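PDB 1SKZ: antistasin from Haementeria officinalis, which inhibits blood coagulation factor Xa, a serine protease, as a highly disulfide-bonded leech protein of the antistasin family. Local coordinates for residues 19-24 with 74-79; 86-89 with 95-98; 31-34 with 40-43. All coordinates share one frame; numbering follows the deposited sequence.

Interaction 1: 19-24 with 74-79; sequences CNIITD and SRLTNK
I21 turns its CG1 branch away from its own backbone N (chi1 -159°), while R75 swings CG opposite its carbonyl carbon, beside its N (chi1 -76°). Each residue thereby meets the other's main chain. From I21, CD1 comes to 3.5 Å from the carbonyl O of R75, and CG2 lies close to the same oxygen. In return, R75 lays its CB 3.5 Å from the O of I21, and its chain, extended from CG to NE, runs past the O of I22. CD is modelled unusually near that oxygen, a closeness best treated as doubtful. The flank is apolar: CG2 of I21 faces CD1 of L76 at 4.3 Å.

The two segments are turns of closely similar shape. In one, N20 OD1 receives T23 N at 3.0 Å with an N-H...O angle of 158°, the donor standing above the carbonyl plane, and weakly receives I22 N; this is an Asx motif. In the other, S74 OG takes the place of the carboxamide oxygen, with weak bonds from L76 N and T77 N, and an ST turn follows in which T77 OG1 accepts from K79 N at 3.2 Å. D24 and N78 end the matching bends with backbones in the left-handed region. Each turn is also tied to its surroundings, N20 ND2 bonding to Y46 O and S74 OG to L101 O.

The guanidinium approaches the O of I22 obliquely, with NE 3.6 Å away and not in a hydrogen bond to it. The two turns therefore dock mainly by aliphatic carbons lying against carbonyls, with a light apolar touch between I21 and L76, while the directional bonds are spent on shaping each turn and holding it in place.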
loop_
_atom_site.group_PDB
_atom_site.type_symbol
_atom_site.label_atom_id
_atom_site.label_comp_id
_atom_site.label_asym_id
_atom_site.label_seq_id
_atom_site.Cartn_x
_atom_site.Cartn_y
_atom_site.Cartn_z
ATOM N N CYS A 19 7.287 2.104 -11.904
ATOM C CA CYS A 19 6.472 3.102 -12.569
ATOM C C CYS A 19 5.379 3.738 -11.701
ATOM O O CYS A 19 4.614 3.031 -11.022
ATOM C CB CYS A 19 5.860 2.475 -13.800
ATOM S SG CYS A 19 5.177 3.732 -14.895
ATOM N N ASN A 20 5.384 5.067 -11.657
ATOM C CA ASN A 20 4.319 5.838 -11.043
ATOM C C ASN A 20 3.219 6.112 -12.067
ATOM O O ASN A 20 3.473 6.644 -13.134
ATOM C CB ASN A 20 4.868 7.154 -10.473
ATOM C CG ASN A 20 3.820 7.949 -9.691
ATOM O OD1 ASN A 20 2.750 8.283 -10.215
ATOM N ND2 ASN A 20 4.146 8.292 -8.441
ATOM N N ILE A 21 2.018 5.621 -11.775
ATOM C CA ILE A 21 0.979 5.518 -12.762
ATOM C C ILE A 21 0.346 6.884 -12.932
ATOM O O ILE A 21 -0.213 7.192 -13.978
ATOM C CB ILE A 21 -0.082 4.472 -12.337
ATOM C CG1 ILE A 21 -0.840 4.001 -13.577
ATOM C CG2 ILE A 21 -1.007 5.059 -11.201
ATOM C CD1 ILE A 21 -2.000 3.112 -13.282
ATOM N N ILE A 22 0.548 7.746 -11.951
ATOM C CA ILE A 22 0.068 9.106 -12.068
ATOM C C ILE A 22 0.985 9.963 -12.960
ATOM O O ILE A 22 0.518 10.548 -13.951
ATOM C CB ILE A 22 -0.113 9.764 -10.670
ATOM C CG1 ILE A 22 -1.223 9.037 -9.899
ATOM C CG2 ILE A 22 -0.532 11.228 -10.817
ATOM C CD1 ILE A 22 -1.550 9.684 -8.545
ATOM N N THR A 23 2.279 9.958 -12.672
ATOM C CA THR A 23 3.188 10.881 -13.341
ATOM C C THR A 23 3.841 10.240 -14.545
ATOM O O THR A 23 4.380 10.931 -15.399
ATOM C CB THR A 23 4.291 11.404 -12.388
ATOM O OG1 THR A 23 5.079 10.305 -11.893
ATOM C CG2 THR A 23 3.672 12.154 -11.226
ATOM N N ASP A 24 3.680 8.930 -14.650
ATOM C CA ASP A 24 4.336 8.093 -15.647
ATOM C C ASP A 24 5.860 8.206 -15.678
ATOM O O ASP A 24 6.512 7.835 -16.680
ATOM C CB ASP A 24 3.746 8.330 -17.031
ATOM C CG ASP A 24 3.715 7.069 -17.853
ATOM O OD1 ASP A 24 3.977 5.961 -17.304
ATOM O OD2 ASP A 24 3.465 7.181 -19.073
ATOM N N SER A 74 -8.963 10.232 -13.742
ATOM C CA SER A 74 -7.862 10.022 -12.804
ATOM C C SER A 74 -7.063 8.863 -13.335
ATOM O O SER A 74 -7.625 7.789 -13.565
ATOM C CB SER A 74 -8.399 9.668 -11.406
ATOM O OG SER A 74 -7.320 9.262 -10.584
ATOM N N ARG A 75 -5.754 9.051 -13.449
ATOM C CA ARG A 75 -4.844 7.982 -13.811
ATOM C C ARG A 75 -4.740 6.950 -12.699
ATOM O O ARG A 75 -4.149 5.880 -12.906
ATOM C CB ARG A 75 -3.436 8.529 -14.088
ATOM C CG ARG A 75 -3.228 9.267 -15.444
ATOM C CD ARG A 75 -2.087 10.283 -15.290
ATOM N NE ARG A 75 -2.124 11.396 -16.249
ATOM C CZ ARG A 75 -3.030 12.385 -16.267
ATOM N NH1 ARG A 75 -4.026 12.435 -15.372
ATOM N NH2 ARG A 75 -2.983 13.288 -17.244
ATOM N N LEU A 76 -5.132 7.327 -11.478
ATOM C CA LEU A 76 -5.163 6.374 -10.390
ATOM C C LEU A 76 -6.330 5.402 -10.542
ATOM O O LEU A 76 -6.193 4.191 -10.329
ATOM C CB LEU A 76 -5.253 7.100 -9.043
ATOM C CG LEU A 76 -5.011 6.204 -7.806
ATOM C CD1 LEU A 76 -3.604 5.590 -7.854
ATOM C CD2 LEU A 76 -5.207 7.046 -6.521
ATOM N N THR A 77 -7.511 5.934 -10.824
ATOM C CA THR A 77 -8.721 5.116 -10.815
ATOM C C THR A 77 -9.255 4.773 -12.223
ATOM O O THR A 77 -10.241 4.058 -12.331
ATOM C CB THR A 77 -9.852 5.818 -10.062
ATOM O OG1 THR A 77 -10.214 7.016 -10.768
ATOM C CG2 THR A 77 -9.417 6.182 -8.603
ATOM N N ASN A 78 -8.752 5.486 -13.237
ATOM C CA ASN A 78 -9.305 5.464 -14.606
ATOM C C ASN A 78 -10.805 5.742 -14.633
ATOM O O ASN A 78 -11.532 5.224 -15.488
ATOM C CB ASN A 78 -9.016 4.123 -15.301
ATOM C CG ASN A 78 -7.640 4.078 -15.915
ATOM O OD1 ASN A 78 -6.951 5.088 -16.016
ATOM N ND2 ASN A 78 -7.221 2.902 -16.329
ATOM N N LYS A 79 -11.262 6.588 -13.714
ATOM C CA LYS A 79 -12.637 7.091 -13.742
ATOM C C LYS A 79 -12.547 8.600 -13.797
ATOM O O LYS A 79 -11.476 9.165 -13.569
ATOM C CB LYS A 79 -13.421 6.663 -12.487
ATOM C CG LYS A 79 -13.570 5.182 -12.373
ATOM C CD LYS A 79 -14.317 4.786 -11.104
ATOM C CE LYS A 79 -14.922 3.374 -11.275
ATOM N NZ LYS A 79 -15.523 2.803 -10.005
#

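Interaction 2: 86-89 with 95-98; sequences INCR and GLKR
L96 divides its two methyl groups between two partners on the 86-89 loop. CD1 meets CD1 of I86 tip to tip at 3.6 Å, and CD2 rests at 3.6 Å from SG of C88. A chi1 of -68° sends the forked end out from strand 96-98 to the loop, and a chi2 of 172° spreads its methyls to the two partners. The sulfur is fixed in turn by its disulfide to C106, so the methyl packs on a covalently braced atom.

This is the framework of the second antistasin-like repeat: a loop carrying the reactive bond between R89 and K90, set against a strand that pairs with the segment following it. Through that pairing the backbone of K97 bonds to Y105 and E107, and that of G95 to R109, holding the base from which L96 reaches. Next along the strand, K97 turns elsewhere, its NZ forming a salt bridge with E107, and R98 NH1 bonds to G102 O; K97 and R98 belong to a predicted heparin-binding site.

On the loop, R89 leaves the backbone on the side away from the strand, and its chain curls back on its own segment. Its NH1 bonds to C88 O at 2.9 Å, the oxygen lying in the guanidinium plane while the donor stands well above the carbonyl plane. Over the centre of one guanidinium face sits N87 OD1, 4.1 Å above it.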
loop_
_atom_site.group_PDB
_atom_site.type_symbol
_atom_site.label_atom_id
_atom_site.label_comp_id
_atom_site.label_asym_id
_atom_site.label_seq_id
_atom_site.Cartn_x
_atom_site.Cartn_y
_atom_site.Cartn_z
ATOM N N ILE A 86 -9.235 23.189 -10.940
ATOM C CA ILE A 86 -9.306 23.373 -9.499
ATOM C C ILE A 86 -9.075 24.831 -9.090
ATOM O O ILE A 86 -9.050 25.133 -7.898
ATOM C CB ILE A 86 -8.278 22.429 -8.779
ATOM C CG1 ILE A 86 -6.845 22.800 -9.154
ATOM C CG2 ILE A 86 -8.545 20.968 -9.191
ATOM C CD1 ILE A 86 -5.781 22.239 -8.186
ATOM N N ASN A 87 -8.977 25.732 -10.078
ATOM C CA ASN A 87 -8.701 27.173 -9.878
ATOM C C ASN A 87 -7.804 27.437 -8.709
ATOM O O ASN A 87 -8.229 28.020 -7.724
ATOM C CB ASN A 87 -9.985 27.979 -9.690
ATOM C CG ASN A 87 -9.759 29.511 -9.794
ATOM O OD1 ASN A 87 -8.844 30.017 -10.482
ATOM N ND2 ASN A 87 -10.623 30.250 -9.112
ATOM N N CYS A 88 -6.544 27.061 -8.852
ATOM C CA CYS A 88 -5.609 27.109 -7.759
ATOM C C CYS A 88 -4.429 27.937 -8.235
ATOM O O CYS A 88 -3.807 27.608 -9.249
ATOM C CB CYS A 88 -5.137 25.689 -7.418
ATOM S SG CYS A 88 -4.128 25.647 -5.917
ATOM N N ARG A 89 -4.099 28.987 -7.487
ATOM C CA ARG A 89 -2.963 29.827 -7.821
ATOM C C ARG A 89 -1.898 29.831 -6.730
ATOM O O ARG A 89 -0.991 30.691 -6.725
ATOM C CB ARG A 89 -3.453 31.243 -8.140
ATOM C CG ARG A 89 -4.304 31.309 -9.424
ATOM C CD ARG A 89 -3.602 30.650 -10.624
ATOM N NE ARG A 89 -4.419 30.681 -11.846
ATOM C CZ ARG A 89 -5.088 29.640 -12.340
ATOM N NH1 ARG A 89 -5.010 28.461 -11.725
ATOM N NH2 ARG A 89 -5.785 29.763 -13.483
ATOM N N GLY A 95 4.712 20.887 -4.140
ATOM C CA GLY A 95 3.590 20.710 -5.048
ATOM C C GLY A 95 2.291 20.430 -4.311
ATOM O O GLY A 95 2.271 20.293 -3.067
ATOM N N LEU A 96 1.219 20.280 -5.077
ATOM C CA LEU A 96 -0.126 20.211 -4.517
ATOM C C LEU A 96 -0.483 18.810 -3.942
ATOM O O LEU A 96 -0.073 17.754 -4.465
ATOM C CB LEU A 96 -1.166 20.603 -5.595
ATOM C CG LEU A 96 -1.285 22.046 -6.149
ATOM C CD1 LEU A 96 -2.252 22.057 -7.305
ATOM C CD2 LEU A 96 -1.721 23.039 -5.067
ATOM N N LYS A 97 -1.359 18.807 -2.950
ATOM C CA LYS A 97 -1.846 17.546 -2.391
ATOM C C LYS A 97 -2.683 16.821 -3.441
ATOM O O LYS A 97 -3.403 17.456 -4.211
ATOM C CB LYS A 97 -2.716 17.799 -1.142
ATOM C CG LYS A 97 -1.960 18.321 0.079
ATOM C CD LYS A 97 -2.927 18.478 1.279
ATOM C CE LYS A 97 -2.225 19.029 2.540
ATOM N NZ LYS A 97 -3.246 19.429 3.586
ATOM N N ARG A 98 -2.676 15.491 -3.381
ATOM C CA ARG A 98 -3.680 14.674 -4.055
ATOM C C ARG A 98 -4.609 14.033 -3.027
ATOM O O ARG A 98 -4.215 13.764 -1.881
ATOM C CB ARG A 98 -3.015 13.574 -4.901
ATOM C CG ARG A 98 -2.206 14.161 -6.012
ATOM C CD ARG A 98 -1.744 13.113 -6.942
ATOM N NE ARG A 98 -0.916 13.665 -8.016
ATOM C CZ ARG A 98 -1.390 14.179 -9.146
ATOM N NH1 ARG A 98 -2.668 14.062 -9.482
ATOM N NH2 ARG A 98 -0.536 14.747 -9.981
#

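Interaction 3: 31-34 with 40-43; sequences VRCR and GFQR
V31 and F41 approach from opposite directions and meet methyl against ring. The pairing belongs to the first antistasin-like repeat, in which a loop bearing the reactive bond between R34 and V35, a site altered in this structure, is backed by strand 41-43. CG1 of V31 stands over one face of the phenyl group, 3.9 Å from its centroid and 20° off the normal, which makes a CH-pi contact. It is displaced toward the rim and is nearest to CZ, at 3.7 Å. The second methyl, CG2, comes within 3.7 Å of CD2, so that both branches of the valine follow the ring from its far end back toward its root.

The ring of F41 leaves beside the backbone N (chi1 -68°), which carries it out from the strand toward the loop. The strand itself is held by backbone bonds from Q42 to F50 and K52, and the side chains of F41 and V31 both also pack on E49 of strand 49-50. At the strand's end R43 bonds through its O to NZ of K52 of the second subunit, so the same strand also meets the other copy of the protein in the assembly.

C33 adds a sulfur-aromatic contact. Its SG, joined to C51 by a disulfide, comes in obliquely, 57° from the ring normal and 4.9 Å from the centroid, with CE1 the nearest ring atom at 3.9 Å.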
loop_
_atom_site.group_PDB
_atom_site.type_symbol
_atom_site.label_atom_id
_atom_site.label_comp_id
_atom_site.label_asym_id
_atom_site.label_seq_id
_atom_site.Cartn_x
_atom_site.Cartn_y
_atom_site.Cartn_z
ATOM N N VAL A 31 7.509 -2.910 -5.767
ATOM C CA VAL A 31 6.909 -3.858 -4.841
ATOM C C VAL A 31 8.029 -4.752 -4.270
ATOM O O VAL A 31 8.879 -5.236 -5.012
ATOM C CB VAL A 31 5.846 -4.703 -5.601
ATOM C CG1 VAL A 31 5.253 -5.778 -4.709
ATOM C CG2 VAL A 31 4.770 -3.781 -6.149
ATOM N N ARG A 32 8.095 -4.890 -2.950
ATOM C CA ARG A 32 9.224 -5.627 -2.378
ATOM C C ARG A 32 8.806 -7.071 -2.207
ATOM O O ARG A 32 9.079 -7.666 -1.184
ATOM C CB ARG A 32 9.662 -5.075 -1.004
ATOM C CG ARG A 32 10.196 -3.655 -0.970
ATOM C CD ARG A 32 9.016 -2.713 -1.066
ATOM N NE ARG A 32 9.169 -1.398 -0.436
ATOM C CZ ARG A 32 9.980 -0.428 -0.862
ATOM N NH1 ARG A 32 11.086 -0.722 -1.565
ATOM N NH2 ARG A 32 9.804 0.805 -0.402
ATOM N N CYS A 33 8.057 -7.608 -3.165
ATOM C CA CYS A 33 7.615 -8.989 -3.103
ATOM C C CYS A 33 7.312 -9.503 -4.504
ATOM O O CYS A 33 7.250 -8.725 -5.482
ATOM C CB CYS A 33 6.360 -9.102 -2.254
ATOM S SG CYS A 33 4.849 -8.523 -3.112
ATOM N N ARG A 34 6.941 -10.780 -4.539
ATOM C CA ARG A 34 6.575 -11.494 -5.753
ATOM C C ARG A 34 5.234 -12.206 -5.569
ATOM O O ARG A 34 4.973 -13.222 -6.214
ATOM C CB ARG A 34 7.651 -12.542 -6.096
ATOM C CG ARG A 34 9.013 -11.962 -6.459
ATOM C CD ARG A 34 9.977 -13.089 -6.768
ATOM N NE ARG A 34 11.379 -12.717 -6.560
ATOM C CZ ARG A 34 12.416 -13.487 -6.892
ATOM N NH1 ARG A 34 12.222 -14.635 -7.540
ATOM N NH2 ARG A 34 13.650 -13.080 -6.628
ATOM N N GLY A 40 -4.042 -7.352 -9.446
ATOM C CA GLY A 40 -2.945 -6.407 -9.289
ATOM C C GLY A 40 -2.713 -5.863 -7.874
ATOM O O GLY A 40 -3.470 -6.099 -6.956
ATOM N N PHE A 41 -1.670 -5.066 -7.743
ATOM C CA PHE A 41 -1.264 -4.432 -6.494
ATOM C C PHE A 41 -1.988 -3.129 -6.262
ATOM O O PHE A 41 -2.306 -2.415 -7.193
ATOM C CB PHE A 41 0.244 -4.144 -6.525
ATOM C CG PHE A 41 1.102 -5.381 -6.504
ATOM C CD1 PHE A 41 1.073 -6.255 -5.406
ATOM C CD2 PHE A 41 1.939 -5.685 -7.579
ATOM C CE1 PHE A 41 1.841 -7.399 -5.369
ATOM C CE2 PHE A 41 2.728 -6.857 -7.545
ATOM C CZ PHE A 41 2.665 -7.718 -6.410
ATOM N N GLN A 42 -2.295 -2.852 -5.005
ATOM C CA GLN A 42 -2.790 -1.554 -4.576
ATOM C C GLN A 42 -1.748 -0.490 -4.793
ATOM O O GLN A 42 -0.563 -0.785 -4.910
ATOM C CB GLN A 42 -3.199 -1.600 -3.096
ATOM C CG GLN A 42 -4.321 -2.591 -2.914
ATOM C CD GLN A 42 -5.076 -2.420 -1.621
ATOM O OE1 GLN A 42 -5.221 -1.303 -1.100
ATOM N NE2 GLN A 42 -5.547 -3.545 -1.069
ATOM N N ARG A 43 -2.192 0.742 -4.929
ATOM C CA ARG A 43 -1.248 1.835 -5.050
ATOM C C ARG A 43 -1.503 2.833 -3.940
ATOM O O ARG A 43 -2.639 2.996 -3.486
ATOM C CB ARG A 43 -1.376 2.516 -6.431
ATOM C CG ARG A 43 -0.918 1.610 -7.590
ATOM C CD ARG A 43 -0.705 2.396 -8.853
ATOM N NE ARG A 43 -0.346 1.562 -10.000
ATOM C CZ ARG A 43 0.844 1.578 -10.584
ATOM N NH1 ARG A 43 1.793 2.417 -10.174
ATOM N NH2 ARG A 43 1.076 0.739 -11.572
#

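In the fold
Interactions 2 and 3 are surface contacts at equivalent places in the two repeats, each setting a reactive-bond loop against its strand on opposite sides of the chain's centre, about 28 Å apart between centres. Interaction 1 lies close to that centre, partly buried, and joins turns from different parts of the sequence. The chemistry follows the place: the outer pair rely on disulfide sulfur plus an aliphatic or aromatic side chain, the inner one on methyls and an arginine's methylenes set against carbonyls. Both strands lead back to the middle. R43 of interaction 3 probably bonds to C19 O and packs on I21 and L76, whereas R98 of interaction 2 packs against I22.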